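Local coordinates for ubiquitin-conjugating enzyme E2, putative (Trypanosoma cruzi, PDB 4DS2), which probably takes part in ubiquitin transfer as an E2 conjugating enzyme, accepting activated ubiquitin and passing it on to target proteins, at residues K11-E23 with T115-V127. Residues are numbered along the deposited sequence; the frame is centred on the assembly and turned at random.
Sequences KRIIKDLKLLLEE and TPDQHASDVIKLV
R12 reaches the loop before helix 120-132 with one nitrogen: NH2 donates to P116 O at 2.7 Å and to Q118 O at 2.9 Å. Both oxygens lie near the guanidinium plane, but the Q118 bond is the straighter at nitrogen. Bends at chi2 and chi3 turn the guanidinium to this loop, while NH1 makes a salt bridge to D16 OD2 at 2.7 Å, its hydrogen bond weak. The same OD2 accepts from A120 N, which arrives from above the carboxylate plane in a nearly straight bond (166°), and from Y81 OH; these two grip the buried oxygen, with R12 NH1 a weaker third. The H119 side chain crosses that of D16 at about a right angle, yet ring and carboxylate planes are only 21° apart, CD2 lying 3.3 Å from D16 OD1; K15 NZ approaches the ring edge in a weak bond to NE2. In the ubiquitin-conjugating fold this is where the N-terminal helix meets the N-terminus of helix 120-132, H119 being the N-cap residue; the axes stand 58° apart. Further along, L20 CD2 meets I124 CD1 at 3.9 Å, next to W52 and L54 of the sheet. A water bridges D16 O and S121 OG, and E23 OE2 forms a long salt bridge with K125 NZ.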
loop_
_atom_site.group_PDB
_atom_site.type_symbol
_atom_site.label_atom_id
_atom_site.label_comp_id
_atom_site.label_asym_id
_atom_site.label_seq_id
_atom_site.Cartn_x
_atom_site.Cartn_y
_atom_site.Cartn_z
ATOM N N LYS A 11 -3.648 14.591 -17.195
ATOM C CA LYS A 11 -5.065 14.749 -16.898
ATOM C C LYS A 11 -5.520 13.760 -15.807
ATOM O O LYS A 11 -6.315 14.128 -14.899
ATOM C CB LYS A 11 -5.905 14.594 -18.185
ATOM C CG LYS A 11 -7.252 15.325 -18.159
ATOM C CD LYS A 11 -8.326 14.553 -17.354
ATOM C CE LYS A 11 -9.171 15.384 -16.374
ATOM N NZ LYS A 11 -10.412 14.638 -15.952
ATOM N N ARG A 12 -4.995 12.534 -15.860
ATOM C CA ARG A 12 -5.449 11.449 -14.991
ATOM C C ARG A 12 -4.789 11.346 -13.623
ATOM O O ARG A 12 -5.397 10.794 -12.701
ATOM C CB ARG A 12 -5.312 10.119 -15.708
ATOM C CG ARG A 12 -6.440 9.833 -16.694
ATOM C CD ARG A 12 -7.691 9.342 -15.974
ATOM N NE ARG A 12 -7.675 7.886 -15.962
ATOM C CZ ARG A 12 -7.384 7.128 -14.922
ATOM N NH1 ARG A 12 -7.103 7.655 -13.754
ATOM N NH2 ARG A 12 -7.397 5.814 -15.047
ATOM N N ILE A 13 -3.560 11.812 -13.464
ATOM C CA ILE A 13 -2.944 11.818 -12.154
ATOM C C ILE A 13 -3.699 12.836 -11.271
ATOM O O ILE A 13 -4.020 12.547 -10.091
ATOM C CB ILE A 13 -1.443 12.205 -12.184
ATOM C CG1 ILE A 13 -0.583 11.171 -12.930
ATOM C CG2 ILE A 13 -0.900 12.322 -10.773
ATOM C CD1 ILE A 13 0.887 11.510 -12.976
ATOM N N ILE A 14 -3.922 14.033 -11.841
ATOM C CA ILE A 14 -4.612 15.142 -11.183
ATOM C C ILE A 14 -6.067 14.732 -10.869
ATOM O O ILE A 14 -6.522 14.863 -9.710
ATOM C CB ILE A 14 -4.564 16.413 -12.074
ATOM C CG1 ILE A 14 -3.131 16.966 -12.144
ATOM C CG2 ILE A 14 -5.518 17.475 -11.569
ATOM C CD1 ILE A 14 -2.768 17.769 -13.377
ATOM N N LYS A 15 -6.774 14.191 -11.881
ATOM C CA LYS A 15 -8.150 13.673 -11.679
ATOM C C LYS A 15 -8.211 12.612 -10.545
ATOM O O LYS A 15 -9.089 12.693 -9.667
ATOM C CB LYS A 15 -8.727 13.110 -12.979
ATOM C CG LYS A 15 -10.215 12.701 -12.904
ATOM C CD LYS A 15 -10.470 11.251 -13.388
ATOM C CE LYS A 15 -11.966 10.923 -13.556
ATOM N NZ LYS A 15 -12.326 9.559 -14.084
ATOM N N ASP A 16 -7.273 11.658 -10.547
ATOM C CA ASP A 16 -7.190 10.655 -9.458
ATOM C C ASP A 16 -6.759 11.164 -8.090
ATOM O O ASP A 16 -7.172 10.577 -7.091
ATOM C CB ASP A 16 -6.276 9.495 -9.817
ATOM C CG ASP A 16 -6.847 8.627 -10.915
ATOM O OD1 ASP A 16 -7.885 8.979 -11.526
ATOM O OD2 ASP A 16 -6.244 7.576 -11.192
ATOM N N LEU A 17 -5.953 12.229 -8.025
ATOM C CA LEU A 17 -5.599 12.841 -6.740
ATOM C C LEU A 17 -6.840 13.544 -6.159
ATOM O O LEU A 17 -7.197 13.320 -5.008
ATOM C CB LEU A 17 -4.421 13.810 -6.894
ATOM C CG LEU A 17 -3.956 14.512 -5.603
ATOM C CD1 LEU A 17 -3.880 13.568 -4.399
ATOM C CD2 LEU A 17 -2.639 15.210 -5.894
ATOM N N LYS A 18 -7.506 14.369 -6.973
ATOM C CA LYS A 18 -8.772 15.011 -6.577
ATOM C C LYS A 18 -9.767 13.980 -6.062
ATOM O O LYS A 18 -10.516 14.246 -5.116
ATOM C CB LYS A 18 -9.390 15.757 -7.757
ATOM C CG LYS A 18 -8.554 16.910 -8.270
ATOM C CD LYS A 18 -9.200 17.635 -9.459
ATOM C CE LYS A 18 -8.329 18.760 -10.034
ATOM N NZ LYS A 18 -9.036 20.094 -10.197
ATOM N N LEU A 19 -9.780 12.799 -6.685
ATOM C CA LEU A 19 -10.748 11.742 -6.294
ATOM C C LEU A 19 -10.344 11.107 -4.963
ATOM O O LEU A 19 -11.210 10.865 -4.133
ATOM C CB LEU A 19 -10.939 10.670 -7.383
ATOM C CG LEU A 19 -12.151 10.902 -8.325
ATOM C CD1 LEU A 19 -12.145 9.958 -9.521
ATOM C CD2 LEU A 19 -13.500 10.778 -7.628
ATOM N N LEU A 20 -9.038 10.874 -4.761
ATOM C CA LEU A 20 -8.548 10.349 -3.481
ATOM C C LEU A 20 -8.828 11.302 -2.308
ATOM O O LEU A 20 -9.242 10.871 -1.247
ATOM C CB LEU A 20 -7.057 10.066 -3.545
ATOM C CG LEU A 20 -6.454 9.487 -2.258
ATOM C CD1 LEU A 20 -7.121 8.191 -1.840
ATOM C CD2 LEU A 20 -4.959 9.254 -2.465
ATOM N N LEU A 21 -8.583 12.595 -2.522
ATOM C CA LEU A 21 -8.770 13.641 -1.513
ATOM C C LEU A 21 -10.218 13.761 -1.095
ATOM O O LEU A 21 -10.525 13.928 0.075
ATOM C CB LEU A 21 -8.283 14.988 -2.070
ATOM C CG LEU A 21 -6.762 15.110 -2.271
ATOM C CD1 LEU A 21 -6.488 16.423 -2.969
ATOM C CD2 LEU A 21 -5.991 15.008 -0.956
ATOM N N GLU A 22 -11.101 13.649 -2.075
ATOM C CA GLU A 22 -12.524 13.595 -1.816
ATOM C C GLU A 22 -12.946 12.390 -0.939
ATOM O O GLU A 22 -13.786 12.526 -0.022
ATOM C CB GLU A 22 -13.256 13.636 -3.156
ATOM C CG GLU A 22 -13.060 14.976 -3.882
ATOM C CD GLU A 22 -13.906 15.145 -5.140
ATOM O OE1 GLU A 22 -14.589 14.179 -5.549
ATOM O OE2 GLU A 22 -13.895 16.256 -5.720
ATOM N N GLU A 23 -12.334 11.231 -1.183
ATOM C CA GLU A 23 -12.635 10.007 -0.423
ATOM C C GLU A 23 -12.028 9.976 0.972
ATOM O O GLU A 23 -12.654 9.489 1.907
ATOM C CB GLU A 23 -12.096 8.787 -1.138
ATOM C CG GLU A 23 -12.713 8.489 -2.490
ATOM C CD GLU A 23 -11.793 7.592 -3.321
ATOM O OE1 GLU A 23 -11.814 7.725 -4.571
ATOM O OE2 GLU A 23 -11.043 6.756 -2.711
ATOM N N THR A 115 -5.816 -2.507 -15.228
ATOM C CA THR A 115 -6.383 -2.039 -16.481
ATOM C C THR A 115 -6.416 -0.513 -16.368
ATOM O O THR A 115 -6.649 0.009 -15.287
ATOM C CB THR A 115 -7.816 -2.566 -16.665
ATOM O OG1 THR A 115 -8.642 -2.149 -15.561
ATOM C CG2 THR A 115 -7.831 -4.107 -16.801
ATOM N N PRO A 116 -6.161 0.215 -17.465
ATOM C CA PRO A 116 -5.989 1.706 -17.437
ATOM C C PRO A 116 -7.268 2.513 -16.992
ATOM O O PRO A 116 -7.214 3.676 -16.644
ATOM C CB PRO A 116 -5.603 2.031 -18.886
ATOM C CG PRO A 116 -6.112 0.878 -19.702
ATOM C CD PRO A 116 -6.029 -0.338 -18.822
ATOM N N ASP A 117 -8.390 1.847 -17.092
ATOM C CA ASP A 117 -9.697 2.127 -16.527
ATOM C C ASP A 117 -9.671 2.532 -14.999
ATOM O O ASP A 117 -10.397 3.433 -14.535
ATOM C CB ASP A 117 -10.426 0.758 -16.799
ATOM C CG ASP A 117 -11.873 0.796 -16.574
ATOM O OD1 ASP A 117 -12.337 1.652 -15.808
ATOM O OD2 ASP A 117 -12.573 -0.047 -17.144
ATOM N N GLN A 118 -8.831 1.837 -14.234
ATOM C CA GLN A 118 -8.833 1.919 -12.771
ATOM C C GLN A 118 -8.096 3.138 -12.232
ATOM O O GLN A 118 -7.315 3.754 -12.958
ATOM C CB GLN A 118 -8.200 0.666 -12.173
ATOM C CG GLN A 118 -9.040 -0.590 -12.317
ATOM C CD GLN A 118 -8.277 -1.860 -11.923
ATOM O OE1 GLN A 118 -7.832 -2.594 -12.783
ATOM N NE2 GLN A 118 -8.142 -2.122 -10.633
ATOM N N HIS A 119 -8.336 3.437 -10.948
ATOM C CA HIS A 119 -7.901 4.665 -10.312
ATOM C C HIS A 119 -6.800 4.430 -9.305
ATOM O O HIS A 119 -6.700 3.355 -8.730
ATOM C CB HIS A 119 -9.088 5.326 -9.625
ATOM C CG HIS A 119 -10.117 5.893 -10.577
ATOM N ND1 HIS A 119 -10.781 5.142 -11.471
ATOM C CD2 HIS A 119 -10.574 7.204 -10.755
ATOM C CE1 HIS A 119 -11.631 5.916 -12.178
ATOM N NE2 HIS A 119 -11.503 7.182 -11.742
ATOM N N ALA A 120 -5.946 5.431 -9.101
ATOM C CA ALA A 120 -4.887 5.391 -8.081
ATOM C C ALA A 120 -5.388 4.894 -6.745
ATOM O O ALA A 120 -4.718 4.128 -6.112
ATOM C CB ALA A 120 -4.270 6.777 -7.877
ATOM N N SER A 121 -6.553 5.371 -6.320
ATOM C CA SER A 121 -7.280 4.830 -5.159
ATOM C C SER A 121 -7.365 3.313 -5.108
ATOM O O SER A 121 -7.155 2.706 -4.059
ATOM C CB SER A 121 -8.713 5.335 -5.203
ATOM O OG SER A 121 -8.710 6.731 -5.391
ATOM N N ASP A 122 -7.751 2.717 -6.240
ATOM C CA ASP A 122 -7.941 1.250 -6.364
ATOM C C ASP A 122 -6.619 0.517 -6.158
ATOM O O ASP A 122 -6.553 -0.461 -5.446
ATOM C CB ASP A 122 -8.590 0.918 -7.716
ATOM C CG ASP A 122 -9.989 1.593 -7.890
ATOM O OD1 ASP A 122 -10.641 1.903 -6.870
ATOM O OD2 ASP A 122 -10.440 1.848 -9.038
ATOM N N VAL A 123 -5.551 1.064 -6.718
ATOM C CA VAL A 123 -4.209 0.543 -6.535
ATOM C C VAL A 123 -3.766 0.606 -5.073
ATOM O O VAL A 123 -3.069 -0.289 -4.563
ATOM C CB VAL A 123 -3.190 1.385 -7.344
ATOM C CG1 VAL A 123 -1.772 0.908 -7.059
ATOM C CG2 VAL A 123 -3.533 1.392 -8.834
ATOM N N ILE A 124 -4.136 1.692 -4.403
ATOM C CA ILE A 124 -3.676 1.905 -3.042
ATOM C C ILE A 124 -4.426 0.966 -2.117
ATOM O O ILE A 124 -3.825 0.376 -1.232
ATOM C CB ILE A 124 -3.807 3.381 -2.581
ATOM C CG1 ILE A 124 -3.003 4.319 -3.513
ATOM C CG2 ILE A 124 -3.296 3.534 -1.140
ATOM C CD1 ILE A 124 -3.442 5.781 -3.474
ATOM N N LYS A 125 -5.726 0.809 -2.344
ATOM C CA LYS A 125 -6.515 -0.075 -1.513
ATOM C C LYS A 125 -6.138 -1.527 -1.729
ATOM O O LYS A 125 -6.180 -2.306 -0.792
ATOM C CB LYS A 125 -8.003 0.159 -1.724
ATOM C CG LYS A 125 -8.444 1.553 -1.249
ATOM C CD LYS A 125 -9.965 1.718 -1.224
ATOM C CE LYS A 125 -10.428 3.083 -1.721
ATOM N NZ LYS A 125 -10.676 3.006 -3.196
ATOM N N LEU A 126 -5.755 -1.892 -2.945
ATOM C CA LEU A 126 -5.388 -3.285 -3.246
ATOM C C LEU A 126 -4.152 -3.697 -2.477
ATOM O O LEU A 126 -4.053 -4.837 -2.021
ATOM C CB LEU A 126 -5.159 -3.519 -4.757
ATOM C CG LEU A 126 -4.627 -4.926 -5.097
ATOM C CD1 LEU A 126 -4.888 -5.298 -6.536
ATOM C CD2 LEU A 126 -3.129 -5.068 -4.786
ATOM N N VAL A 127 -3.213 -2.768 -2.356
ATOM C CA VAL A 127 -1.909 -3.046 -1.754
ATOM C C VAL A 127 -1.988 -3.096 -0.253
ATOM O O VAL A 127 -1.340 -3.958 0.374
ATOM C CB VAL A 127 -0.859 -1.985 -2.087
ATOM C CG1 VAL A 127 0.310 -2.076 -1.113
ATOM C CG2 VAL A 127 -0.395 -2.133 -3.540
HETATM O O HOH W 1 -7.726 7.978 -7.437
#